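Local coordinates for protein thermospermine synthase (Medicago truncatula, PDB 6BQ6) that probably transfers an aminopropyl group from decarboxylated S-adenosylmethionine to spermidine, making the tetraamine thermospermine, which is bound in this structure, at residues B[83-88]-B[286-291]; B[87-92]-B[119-124]; B[247-252]-B[258-263]. All coordinates share one frame; numbering follows the deposited sequence.

Interaction 1 (B[83-88]-B[286-291]); sequences DEFIYH and ENRYLD. With TER (N-(3-amino-propyl)-N-(5-aminopropyl)-1,4-diaminobutane), chain F.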
loop_
_atom_site.group_PDB
_atom_site.type_symbol
_atom_site.label_atom_id
_atom_site.label_comp_id
_atom_site.label_asym_id
_atom_site.label_seq_id
_atom_site.Cartn_x
_atom_site.Cartn_y
_atom_site.Cartn_z
ATOM N N ASP B 83 -16.646 16.191 5.272
ATOM C CA ASP B 83 -16.072 17.496 5.128
ATOM C C ASP B 83 -16.282 18.230 3.827
ATOM O O ASP B 83 -15.729 19.338 3.679
ATOM C CB ASP B 83 -14.570 17.514 5.517
ATOM C CG ASP B 83 -13.700 16.611 4.687
ATOM O OD1 ASP B 83 -14.069 16.251 3.569
ATOM O OD2 ASP B 83 -12.600 16.239 5.176
ATOM N N GLU B 84 -17.069 17.701 2.911
ATOM C CA GLU B 84 -17.346 18.456 1.682
ATOM C C GLU B 84 -17.974 19.830 1.935
ATOM O O GLU B 84 -17.802 20.732 1.131
ATOM C CB GLU B 84 -18.152 17.644 0.661
ATOM C CG GLU B 84 -19.518 17.199 1.107
ATOM C CD GLU B 84 -20.644 18.196 0.893
ATOM O OE1 GLU B 84 -21.796 17.812 1.182
ATOM O OE2 GLU B 84 -20.448 19.352 0.484
ATOM N N PHE B 85 -18.699 19.972 3.040
ATOM C CA PHE B 85 -19.286 21.269 3.428
ATOM C C PHE B 85 -18.216 22.380 3.472
ATOM O O PHE B 85 -18.499 23.531 3.188
ATOM C CB PHE B 85 -20.093 21.185 4.730
ATOM C CG PHE B 85 -19.264 21.104 5.987
ATOM C CD1 PHE B 85 -18.863 22.217 6.634
ATOM C CD2 PHE B 85 -18.876 19.881 6.499
ATOM C CE1 PHE B 85 -18.104 22.166 7.794
ATOM C CE2 PHE B 85 -18.117 19.812 7.658
ATOM C CZ PHE B 85 -17.716 20.950 8.297
ATOM N N ILE B 86 -16.973 22.026 3.867
ATOM C CA ILE B 86 -15.920 23.011 3.925
ATOM C C ILE B 86 -15.607 23.533 2.504
ATOM O O ILE B 86 -15.545 24.749 2.311
ATOM C CB ILE B 86 -14.653 22.452 4.577
ATOM C CG1 ILE B 86 -14.964 21.923 5.974
ATOM C CG2 ILE B 86 -13.542 23.506 4.650
ATOM C CD1 ILE B 86 -13.776 21.284 6.632
ATOM N N TYR B 87 -15.375 22.619 1.557
ATOM C CA TYR B 87 -15.014 22.998 0.225
ATOM C C TYR B 87 -16.188 23.801 -0.387
ATOM O O TYR B 87 -15.967 24.821 -1.023
ATOM C CB TYR B 87 -14.711 21.737 -0.624
ATOM C CG TYR B 87 -14.551 22.042 -2.076
ATOM C CD1 TYR B 87 -13.304 22.367 -2.623
ATOM C CD2 TYR B 87 -15.641 21.990 -2.936
ATOM C CE1 TYR B 87 -13.184 22.668 -3.980
ATOM C CE2 TYR B 87 -15.531 22.307 -4.266
ATOM C CZ TYR B 87 -14.299 22.628 -4.784
ATOM O OH TYR B 87 -14.186 22.917 -6.138
ATOM N N HIS B 88 -17.406 23.320 -0.211
ATOM C CA HIS B 88 -18.508 23.966 -0.900
ATOM C C HIS B 88 -18.913 25.291 -0.265
ATOM O O HIS B 88 -19.273 26.216 -0.980
ATOM C CB HIS B 88 -19.655 22.998 -1.074
ATOM C CG HIS B 88 -19.324 21.901 -2.025
ATOM N ND1 HIS B 88 -18.989 20.627 -1.616
ATOM C CD2 HIS B 88 -19.129 21.928 -3.373
ATOM C CE1 HIS B 88 -18.676 19.899 -2.679
ATOM N NE2 HIS B 88 -18.772 20.663 -3.756
ATOM N N GLU B 286 -27.595 28.214 9.439
ATOM C CA GLU B 286 -26.253 28.593 9.844
ATOM C C GLU B 286 -25.262 27.828 8.999
ATOM O O GLU B 286 -25.407 26.636 8.834
ATOM C CB GLU B 286 -26.005 28.200 11.296
ATOM C CG GLU B 286 -26.436 29.253 12.291
ATOM C CD GLU B 286 -25.249 30.132 12.669
ATOM O OE1 GLU B 286 -25.171 31.244 12.084
ATOM O OE2 GLU B 286 -24.384 29.691 13.510
ATOM N N ASN B 287 -24.242 28.518 8.522
ATOM C CA ASN B 287 -23.072 27.841 7.942
ATOM C C ASN B 287 -22.384 27.001 9.002
ATOM O O ASN B 287 -22.410 27.342 10.189
ATOM C CB ASN B 287 -22.076 28.863 7.406
ATOM C CG ASN B 287 -22.542 29.522 6.124
ATOM O OD1 ASN B 287 -23.465 29.063 5.488
ATOM N ND2 ASN B 287 -21.860 30.574 5.713
ATOM N N ARG B 288 -21.824 25.883 8.561
ATOM C CA ARG B 288 -21.109 24.939 9.421
ATOM C C ARG B 288 -19.630 25.332 9.525
ATOM O O ARG B 288 -19.005 25.148 10.574
ATOM C CB ARG B 288 -21.302 23.521 8.864
ATOM C CG ARG B 288 -22.760 23.061 8.906
ATOM C CD ARG B 288 -23.032 21.782 8.080
ATOM N NE ARG B 288 -22.330 20.665 8.707
ATOM C CZ ARG B 288 -22.075 19.475 8.172
ATOM N NH1 ARG B 288 -22.468 19.156 6.929
ATOM N NH2 ARG B 288 -21.393 18.578 8.899
ATOM N N TYR B 289 -19.050 25.859 8.448
ATOM C CA TYR B 289 -17.612 26.144 8.419
ATOM C C TYR B 289 -17.349 27.638 8.504
ATOM O O TYR B 289 -16.477 28.078 9.228
ATOM C CB TYR B 289 -16.922 25.607 7.152
ATOM C CG TYR B 289 -15.447 25.897 7.195
ATOM C CD1 TYR B 289 -14.617 25.224 8.054
ATOM C CD2 TYR B 289 -14.909 26.893 6.399
ATOM C CE1 TYR B 289 -13.247 25.537 8.108
ATOM C CE2 TYR B 289 -13.593 27.193 6.452
ATOM C CZ TYR B 289 -12.784 26.564 7.288
ATOM O OH TYR B 289 -11.459 26.941 7.308
ATOM N N LEU B 290 -18.064 28.419 7.715
ATOM C CA LEU B 290 -17.653 29.763 7.402
ATOM C C LEU B 290 -18.445 30.817 8.212
ATOM O O LEU B 290 -19.668 30.850 8.141
ATOM C CB LEU B 290 -17.844 29.957 5.904
ATOM C CG LEU B 290 -17.109 31.147 5.363
ATOM C CD1 LEU B 290 -15.622 30.892 5.145
ATOM C CD2 LEU B 290 -17.770 31.543 4.075
ATOM N N ASP B 291 -17.750 31.611 9.025
ATOM C CA ASP B 291 -18.223 32.905 9.491
ATOM C C ASP B 291 -17.257 33.959 8.965
ATOM O O ASP B 291 -16.285 33.631 8.251
ATOM C CB ASP B 291 -18.463 32.978 11.014
ATOM C CG ASP B 291 -17.231 32.761 11.839
ATOM O OD1 ASP B 291 -16.082 32.701 11.291
ATOM O OD2 ASP B 291 -17.387 32.606 13.086
HETATM N N1 TER F . -15.369 17.956 -11.661
HETATM C C2 TER F . -16.010 18.581 -10.523
HETATM C C3 TER F . -15.051 19.567 -9.864
HETATM C C4 TER F . -13.892 18.905 -9.167
HETATM N N5 TER F . -13.174 19.856 -8.349
HETATM C C6 TER F . -12.938 19.580 -6.950
HETATM C C7 TER F . -11.590 20.122 -6.500
HETATM C C8 TER F . -11.138 19.357 -5.270
HETATM N N9 TER F . -10.396 18.158 -5.597
HETATM C C10 TER F . -9.935 17.328 -4.515
HETATM C C11 TER F . -8.673 16.547 -4.807
HETATM C C12 TER F . -8.144 16.004 -3.479
HETATM C C13 TER F . -7.089 14.922 -3.648
HETATM N N14 TER F . -6.189 15.225 -4.747
#

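Interaction 2 (B[87-92]-B[119-124]); sequences YHECLV and LLRHKT. With TER (N-(3-amino-propyl)-N-(5-aminopropyl)-1,4-diaminobutane), chain F.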
loop_
_atom_site.group_PDB
_atom_site.type_symbol
_atom_site.label_atom_id
_atom_site.label_comp_id
_atom_site.label_asym_id
_atom_site.label_seq_id
_atom_site.Cartn_x
_atom_site.Cartn_y
_atom_site.Cartn_z
ATOM N N TYR B 87 -15.375 22.619 1.557
ATOM C CA TYR B 87 -15.014 22.998 0.225
ATOM C C TYR B 87 -16.188 23.801 -0.387
ATOM O O TYR B 87 -15.967 24.821 -1.023
ATOM C CB TYR B 87 -14.711 21.737 -0.624
ATOM C CG TYR B 87 -14.551 22.042 -2.076
ATOM C CD1 TYR B 87 -13.304 22.367 -2.623
ATOM C CD2 TYR B 87 -15.641 21.990 -2.936
ATOM C CE1 TYR B 87 -13.184 22.668 -3.980
ATOM C CE2 TYR B 87 -15.531 22.307 -4.266
ATOM C CZ TYR B 87 -14.299 22.628 -4.784
ATOM O OH TYR B 87 -14.186 22.917 -6.138
ATOM N N HIS B 88 -17.406 23.320 -0.211
ATOM C CA HIS B 88 -18.508 23.966 -0.900
ATOM C C HIS B 88 -18.913 25.291 -0.265
ATOM O O HIS B 88 -19.273 26.216 -0.980
ATOM C CB HIS B 88 -19.655 22.998 -1.074
ATOM C CG HIS B 88 -19.324 21.901 -2.025
ATOM N ND1 HIS B 88 -18.989 20.627 -1.616
ATOM C CD2 HIS B 88 -19.129 21.928 -3.373
ATOM C CE1 HIS B 88 -18.676 19.899 -2.679
ATOM N NE2 HIS B 88 -18.772 20.663 -3.756
ATOM N N GLU B 89 -18.846 25.414 1.052
ATOM C CA GLU B 89 -19.075 26.719 1.678
ATOM C C GLU B 89 -18.000 27.731 1.308
ATOM O O GLU B 89 -18.315 28.875 0.998
ATOM C CB GLU B 89 -19.147 26.623 3.184
ATOM C CG GLU B 89 -20.452 26.030 3.714
ATOM C CD GLU B 89 -20.568 26.097 5.220
ATOM O OE1 GLU B 89 -19.795 26.840 5.891
ATOM O OE2 GLU B 89 -21.478 25.415 5.763
ATOM N N CYS B 90 -16.736 27.294 1.306
ATOM C CA CYS B 90 -15.628 28.179 0.884
ATOM C C CYS B 90 -15.708 28.587 -0.578
ATOM O O CYS B 90 -15.414 29.748 -0.892
ATOM C CB CYS B 90 -14.264 27.593 1.147
ATOM S SG CYS B 90 -13.858 27.516 2.911
ATOM N N LEU B 91 -16.111 27.670 -1.446
ATOM C CA LEU B 91 -16.225 27.948 -2.873
ATOM C C LEU B 91 -17.315 28.974 -3.153
ATOM O O LEU B 91 -17.147 29.833 -3.994
ATOM C CB LEU B 91 -16.555 26.706 -3.667
ATOM C CG LEU B 91 -16.851 26.789 -5.197
ATOM C CD1 LEU B 91 -15.618 27.338 -5.931
ATOM C CD2 LEU B 91 -17.301 25.480 -5.739
ATOM N N VAL B 92 -18.435 28.882 -2.440
ATOM C CA VAL B 92 -19.665 29.635 -2.758
ATOM C C VAL B 92 -19.881 30.910 -1.976
ATOM O O VAL B 92 -20.107 31.982 -2.554
ATOM C CB VAL B 92 -20.907 28.708 -2.621
ATOM C CG1 VAL B 92 -22.202 29.496 -2.681
ATOM C CG2 VAL B 92 -20.854 27.632 -3.719
ATOM N N LEU B 119 -25.330 27.528 -3.133
ATOM C CA LEU B 119 -25.881 28.691 -3.815
ATOM C C LEU B 119 -27.364 28.899 -3.525
ATOM O O LEU B 119 -27.783 30.015 -3.277
ATOM C CB LEU B 119 -25.719 28.576 -5.314
ATOM C CG LEU B 119 -24.267 28.745 -5.812
ATOM C CD1 LEU B 119 -24.022 28.092 -7.162
ATOM C CD2 LEU B 119 -23.851 30.192 -5.814
ATOM N N LEU B 120 -28.104 27.811 -3.516
ATOM C CA LEU B 120 -29.573 27.875 -3.299
ATOM C C LEU B 120 -29.978 28.204 -1.860
ATOM O O LEU B 120 -31.126 28.501 -1.588
ATOM C CB LEU B 120 -30.200 26.552 -3.744
ATOM C CG LEU B 120 -30.127 26.378 -5.285
ATOM C CD1 LEU B 120 -30.372 24.922 -5.621
ATOM C CD2 LEU B 120 -31.109 27.223 -6.094
ATOM N N ARG B 121 -29.044 28.138 -0.921
ATOM C CA ARG B 121 -29.255 28.670 0.421
ATOM C C ARG B 121 -29.399 30.174 0.462
ATOM O O ARG B 121 -29.877 30.691 1.446
ATOM C CB ARG B 121 -28.156 28.214 1.389
ATOM C CG ARG B 121 -28.159 26.700 1.582
ATOM C CD ARG B 121 -27.021 26.225 2.493
ATOM N NE ARG B 121 -27.070 26.868 3.801
ATOM C CZ ARG B 121 -26.020 27.181 4.567
ATOM N NH1 ARG B 121 -24.781 26.964 4.186
ATOM N NH2 ARG B 121 -26.222 27.772 5.715
ATOM N N HIS B 122 -28.938 30.887 -0.569
ATOM C CA HIS B 122 -29.061 32.324 -0.618
ATOM C C HIS B 122 -30.432 32.748 -1.051
ATOM O O HIS B 122 -30.846 32.465 -2.158
ATOM C CB HIS B 122 -27.999 32.877 -1.550
ATOM C CG HIS B 122 -26.641 32.882 -0.934
ATOM N ND1 HIS B 122 -26.034 34.041 -0.514
ATOM C CD2 HIS B 122 -25.755 31.878 -0.710
ATOM C CE1 HIS B 122 -24.837 33.757 -0.022
ATOM N NE2 HIS B 122 -24.651 32.453 -0.121
ATOM N N LYS B 123 -31.124 33.507 -0.196
ATOM C CA LYS B 123 -32.468 33.959 -0.572
ATOM C C LYS B 123 -32.526 34.940 -1.721
ATOM O O LYS B 123 -33.584 35.058 -2.343
ATOM C CB LYS B 123 -33.204 34.525 0.662
ATOM C CG LYS B 123 -33.511 33.424 1.623
ATOM C CD LYS B 123 -34.062 33.950 2.941
ATOM C CE LYS B 123 -32.997 34.630 3.784
ATOM N NZ LYS B 123 -33.493 34.861 5.194
ATOM N N THR B 124 -31.418 35.635 -2.016
ATOM C CA THR B 124 -31.380 36.553 -3.149
ATOM C C THR B 124 -31.467 35.852 -4.509
ATOM O O THR B 124 -31.865 36.447 -5.535
ATOM C CB THR B 124 -30.094 37.432 -3.102
ATOM O OG1 THR B 124 -28.927 36.601 -3.157
ATOM C CG2 THR B 124 -30.017 38.218 -1.803
HETATM N N1 TER F . -15.369 17.956 -11.661
HETATM C C2 TER F . -16.010 18.581 -10.523
HETATM C C3 TER F . -15.051 19.567 -9.864
HETATM C C4 TER F . -13.892 18.905 -9.167
HETATM N N5 TER F . -13.174 19.856 -8.349
HETATM C C6 TER F . -12.938 19.580 -6.950
HETATM C C7 TER F . -11.590 20.122 -6.500
HETATM C C8 TER F . -11.138 19.357 -5.270
HETATM N N9 TER F . -10.396 18.158 -5.597
HETATM C C10 TER F . -9.935 17.328 -4.515
HETATM C C11 TER F . -8.673 16.547 -4.807
HETATM C C12 TER F . -8.144 16.004 -3.479
HETATM C C13 TER F . -7.089 14.922 -3.648
HETATM N N14 TER F . -6.189 15.225 -4.747
#

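Interaction 3 (B[247-252]-B[258-263]); sequences YSAHIP and WGWVLA. With TER (N-(3-amino-propyl)-N-(5-aminopropyl)-1,4-diaminobutane), chain F.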
loop_
_atom_site.group_PDB
_atom_site.type_symbol
_atom_site.label_atom_id
_atom_site.label_comp_id
_atom_site.label_asym_id
_atom_site.label_seq_id
_atom_site.Cartn_x
_atom_site.Cartn_y
_atom_site.Cartn_z
ATOM N N TYR B 247 -7.644 32.722 -1.331
ATOM C CA TYR B 247 -7.946 32.258 0.024
ATOM C C TYR B 247 -7.921 30.767 0.112
ATOM O O TYR B 247 -7.948 30.056 -0.905
ATOM C CB TYR B 247 -9.255 32.865 0.519
ATOM C CG TYR B 247 -10.497 32.451 -0.201
ATOM C CD1 TYR B 247 -10.845 33.038 -1.390
ATOM C CD2 TYR B 247 -11.394 31.562 0.380
ATOM C CE1 TYR B 247 -12.016 32.693 -2.034
ATOM C CE2 TYR B 247 -12.587 31.230 -0.256
ATOM C CZ TYR B 247 -12.900 31.814 -1.432
ATOM O OH TYR B 247 -14.027 31.458 -2.134
ATOM N N SER B 248 -7.728 30.248 1.317
ATOM C CA SER B 248 -7.516 28.819 1.477
ATOM C C SER B 248 -8.030 28.266 2.792
ATOM O O SER B 248 -8.271 29.018 3.748
ATOM C CB SER B 248 -6.023 28.504 1.299
ATOM O OG SER B 248 -5.243 29.096 2.346
ATOM N N ALA B 249 -8.176 26.959 2.850
ATOM C CA ALA B 249 -8.675 26.290 4.055
ATOM C C ALA B 249 -8.327 24.845 3.989
ATOM O O ALA B 249 -8.305 24.257 2.937
ATOM C CB ALA B 249 -10.193 26.460 4.134
ATOM N N HIS B 250 -8.088 24.251 5.148
ATOM C CA HIS B 250 -7.824 22.824 5.200
ATOM C C HIS B 250 -9.045 21.969 4.977
ATOM O O HIS B 250 -10.090 22.217 5.588
ATOM C CB HIS B 250 -7.283 22.513 6.601
ATOM C CG HIS B 250 -6.812 21.088 6.793
ATOM N ND1 HIS B 250 -7.342 20.261 7.748
ATOM C CD2 HIS B 250 -5.892 20.353 6.136
ATOM C CE1 HIS B 250 -6.793 19.066 7.660
ATOM N NE2 HIS B 250 -5.899 19.100 6.687
ATOM N N ILE B 251 -8.883 20.927 4.168
ATOM C CA ILE B 251 -9.924 19.935 3.966
ATOM C C ILE B 251 -9.322 18.546 4.321
ATOM O O ILE B 251 -8.481 18.042 3.632
ATOM C CB ILE B 251 -10.477 20.004 2.558
ATOM C CG1 ILE B 251 -11.155 21.391 2.357
ATOM C CG2 ILE B 251 -11.531 18.924 2.330
ATOM C CD1 ILE B 251 -11.273 21.738 0.931
ATOM N N PRO B 252 -9.711 17.992 5.453
ATOM C CA PRO B 252 -9.003 16.815 5.967
ATOM C C PRO B 252 -8.934 15.688 4.970
ATOM O O PRO B 252 -7.872 15.095 4.815
ATOM C CB PRO B 252 -9.823 16.422 7.208
ATOM C CG PRO B 252 -10.419 17.677 7.660
ATOM C CD PRO B 252 -10.656 18.523 6.448
ATOM N N TRP B 258 -6.612 23.535 0.662
ATOM C CA TRP B 258 -7.134 23.809 -0.656
ATOM C C TRP B 258 -7.356 25.313 -0.873
ATOM O O TRP B 258 -7.606 26.070 0.083
ATOM C CB TRP B 258 -8.474 23.059 -0.838
ATOM C CG TRP B 258 -8.651 22.652 -2.229
ATOM C CD1 TRP B 258 -9.419 23.254 -3.223
ATOM C CD2 TRP B 258 -7.940 21.600 -2.864
ATOM N NE1 TRP B 258 -9.226 22.582 -4.408
ATOM C CE2 TRP B 258 -8.312 21.593 -4.231
ATOM C CE3 TRP B 258 -6.990 20.669 -2.426
ATOM C CZ2 TRP B 258 -7.797 20.632 -5.122
ATOM C CZ3 TRP B 258 -6.441 19.774 -3.355
ATOM C CH2 TRP B 258 -6.844 19.778 -4.650
ATOM N N GLY B 259 -7.342 25.741 -2.136
ATOM C CA GLY B 259 -7.466 27.143 -2.430
ATOM C C GLY B 259 -8.612 27.503 -3.355
ATOM O O GLY B 259 -9.107 26.666 -4.117
ATOM N N TRP B 260 -8.944 28.772 -3.280
ATOM C CA TRP B 260 -9.934 29.409 -4.164
ATOM C C TRP B 260 -9.486 30.804 -4.420
ATOM O O TRP B 260 -8.686 31.391 -3.662
ATOM C CB TRP B 260 -11.327 29.472 -3.485
ATOM C CG TRP B 260 -11.812 28.146 -3.032
ATOM C CD1 TRP B 260 -12.603 27.236 -3.736
ATOM C CD2 TRP B 260 -11.570 27.525 -1.771
ATOM N NE1 TRP B 260 -12.831 26.125 -3.001
ATOM C CE2 TRP B 260 -12.172 26.241 -1.804
ATOM C CE3 TRP B 260 -10.863 27.894 -0.617
ATOM C CZ2 TRP B 260 -12.100 25.373 -0.737
ATOM C CZ3 TRP B 260 -10.816 27.015 0.418
ATOM C CH2 TRP B 260 -11.399 25.761 0.348
ATOM N N VAL B 261 -9.970 31.375 -5.510
ATOM C CA VAL B 261 -9.668 32.756 -5.813
ATOM C C VAL B 261 -10.938 33.487 -6.228
ATOM O O VAL B 261 -11.617 33.047 -7.172
ATOM C CB VAL B 261 -8.634 32.863 -6.935
ATOM C CG1 VAL B 261 -8.261 34.320 -7.213
ATOM C CG2 VAL B 261 -7.358 32.043 -6.639
ATOM N N LEU B 262 -11.209 34.628 -5.560
ATOM C CA LEU B 262 -12.200 35.619 -5.992
ATOM C C LEU B 262 -11.605 36.635 -6.935
ATOM O O LEU B 262 -10.479 37.076 -6.732
ATOM C CB LEU B 262 -12.731 36.449 -4.838
ATOM C CG LEU B 262 -13.321 35.752 -3.658
ATOM C CD1 LEU B 262 -13.799 36.748 -2.639
ATOM C CD2 LEU B 262 -14.484 34.899 -4.132
ATOM N N ALA B 263 -12.366 37.034 -7.935
ATOM C CA ALA B 263 -11.925 38.064 -8.870
ATOM C C ALA B 263 -13.111 38.939 -9.265
ATOM O O ALA B 263 -14.211 38.463 -9.501
ATOM C CB ALA B 263 -11.272 37.435 -10.096
HETATM N N1 TER F . -15.369 17.956 -11.661
HETATM C C2 TER F . -16.010 18.581 -10.523
HETATM C C3 TER F . -15.051 19.567 -9.864
HETATM C C4 TER F . -13.892 18.905 -9.167
HETATM N N5 TER F . -13.174 19.856 -8.349
HETATM C C6 TER F . -12.938 19.580 -6.950
HETATM C C7 TER F . -11.590 20.122 -6.500
HETATM C C8 TER F . -11.138 19.357 -5.270
HETATM N N9 TER F . -10.396 18.158 -5.597
HETATM C C10 TER F . -9.935 17.328 -4.515
HETATM C C11 TER F . -8.673 16.547 -4.807
HETATM C C12 TER F . -8.144 16.004 -3.479
HETATM C C13 TER F . -7.089 14.922 -3.648
HETATM N N14 TER F . -6.189 15.225 -4.747
#

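Interaction 1 (B[83-88]-B[286-291])
I86, in the first turn of helix 84-98, comes nearest to Y289 of the irregular loop 286-291, with their CA atoms 5.7 Å apart. The contact is made by side chains. The guanidinium of R288 lies nearly flat on the phenyl ring of F85, centres 4.0 Å apart and planes inclined by 22°, in a stacked cation-pi arrangement. A bend at chi3 (67°) folds the arginine back over the ring, and its CB also rests 3.6 Å from F85 CD1. On the opposite face I86 CG1, from the next residue of the helix, sits toward the rim of the ring. F85 CE1 makes an apolar contact with Y289 CB at 3.7 Å. Y289 turns its own face to the helix: I86 CG2 points at the ring centre from 3.8 Å, only 4° off the normal, a CH-pi contact, while I86 CG1 reaches Y289 CD1 at 3.9 Å. Helix 84-98 packs against the sheet of the Rossmann-like catalytic domain of the spermidine/spermine synthase family. Y87, on the far side of the turn from the loop, lines the polyamine pocket, its OH 3.7 Å from C6 of thermospermine and hydrogen-bonded to D181, the predicted proton acceptor. Cutting F85 back to an alanine is likely to leave the R288 guanidinium without the ring it lies on and freer to swing, with a gap beside Y289 CB. The second subunit covers this region too, F224 of that chain packing on F85 and I223 of that chain on I86. D291 caps helix 292-298 and forms a salt bridge with R306 of the second subunit.

Interaction 2 (B[87-92]-B[119-124])
E89 and R121 face each other as opposite charges yet form just a long salt bridge, OE2 to NH1 at 4.0 Å, with carboxylate and guanidinium planes turned 45° apart. Both groups have stronger partners elsewhere. E89 OE1 accepts from the backbone N of Y289 and of L290, and its OE2 from that of R288, so the carboxylate is held by loop 286-291, while R121 NH1 forms a salt bridge with E118. The E89 chain, extended beyond CG, carries its charge out from the helix to that loop. The apolar half of the contact is tighter. V92 CG1 lies 3.6 Å from L119 CD2 and 3.8 Å from L119 CG, and it also approaches the backbone N of L119 at 3.7 Å. With CG1 anti to the V92 backbone N (chi1 169°), this methyl is the one directed at L119, and CG2 stays farther off, 4.2 Å from L119 CG. V92 lies on the pocket-bearing helix 84-98, its side chain about 7 Å from that of D181, the predicted proton acceptor. L119 belongs to helix 114-120, which follows strand 104-107 after a glycine-rich turn, an arrangement consistent with the Rossmann-type fold of AdoMet-dependent methyltransferases and their aminopropyltransferase relatives.

Interaction 3 (B[247-252]-B[258-263])
Y247 and W260 exchange two backbone hydrogen bonds, Y247 N to W260 O and W260 N to Y247 O, each 2.9 Å long and 162° at the hydrogen. A249 and W258 form the second antiparallel hydrogen-bonded pair, and S248 and G259 the non-hydrogen-bonded pair between them, where G259 CA gives a CA-H...O contact to Y247 O at 3.3 Å. Y247 CG lies between its backbone N and carbonyl carbon (chi1 66°), which brings the ring over the neighbouring strand, with W260 CB on its face, 3.8 Å from the centroid. The two aromatic systems themselves are slid apart and barely overlap; the indole turns its edge to the A249 backbone, CZ3 lying 3.6 Å from A249 N, and CZ3 also packs against A249 CB at 3.8 Å. These strands, 243-251 and 256-264, are a beta hairpin at one edge of the mixed seven-stranded sheet, whose order 3-2-1-4-5-7-6 is that of class I methyltransferases. Farther along, I251 CD1 packs 3.6 Å from W258 CB. The W258 indole lies face-on against thermospermine, CZ2 3.6 Å from C8 of the ligand. Residues outside the two segments hold these rings: W258 NE1 hydrogen-bonds to Q217 OE1, Y254 of the hairpin turn meets the W258 ring edge-to-face, and the Y247 hydroxyl hydrogen-bonds to the C90 carbonyl of helix 84-98.

Helix 84-98 ties the three contacts together: interactions 1 and 2 both start on it, sharing Y87 and H88, with centres about 9 Å apart, and interaction 3 lies against its side, its centre about 12 Å from that of interaction 1 and about 14 Å from that of interaction 2. Along the chain, interaction 2 closes before the hairpin of interaction 3 opens, and interaction 1 encloses that hairpin by bringing loop 286-291 back to the helix start. Y87 CE1 meets W260 NE1 at 3.6 Å, and C90 CB approaches W260 CH2 at 3.5 Å. The helix is thus fixed between helix 114-120, the sheet edge and loop 286-291, with Y87 and W258 both placed at the bound polyamine.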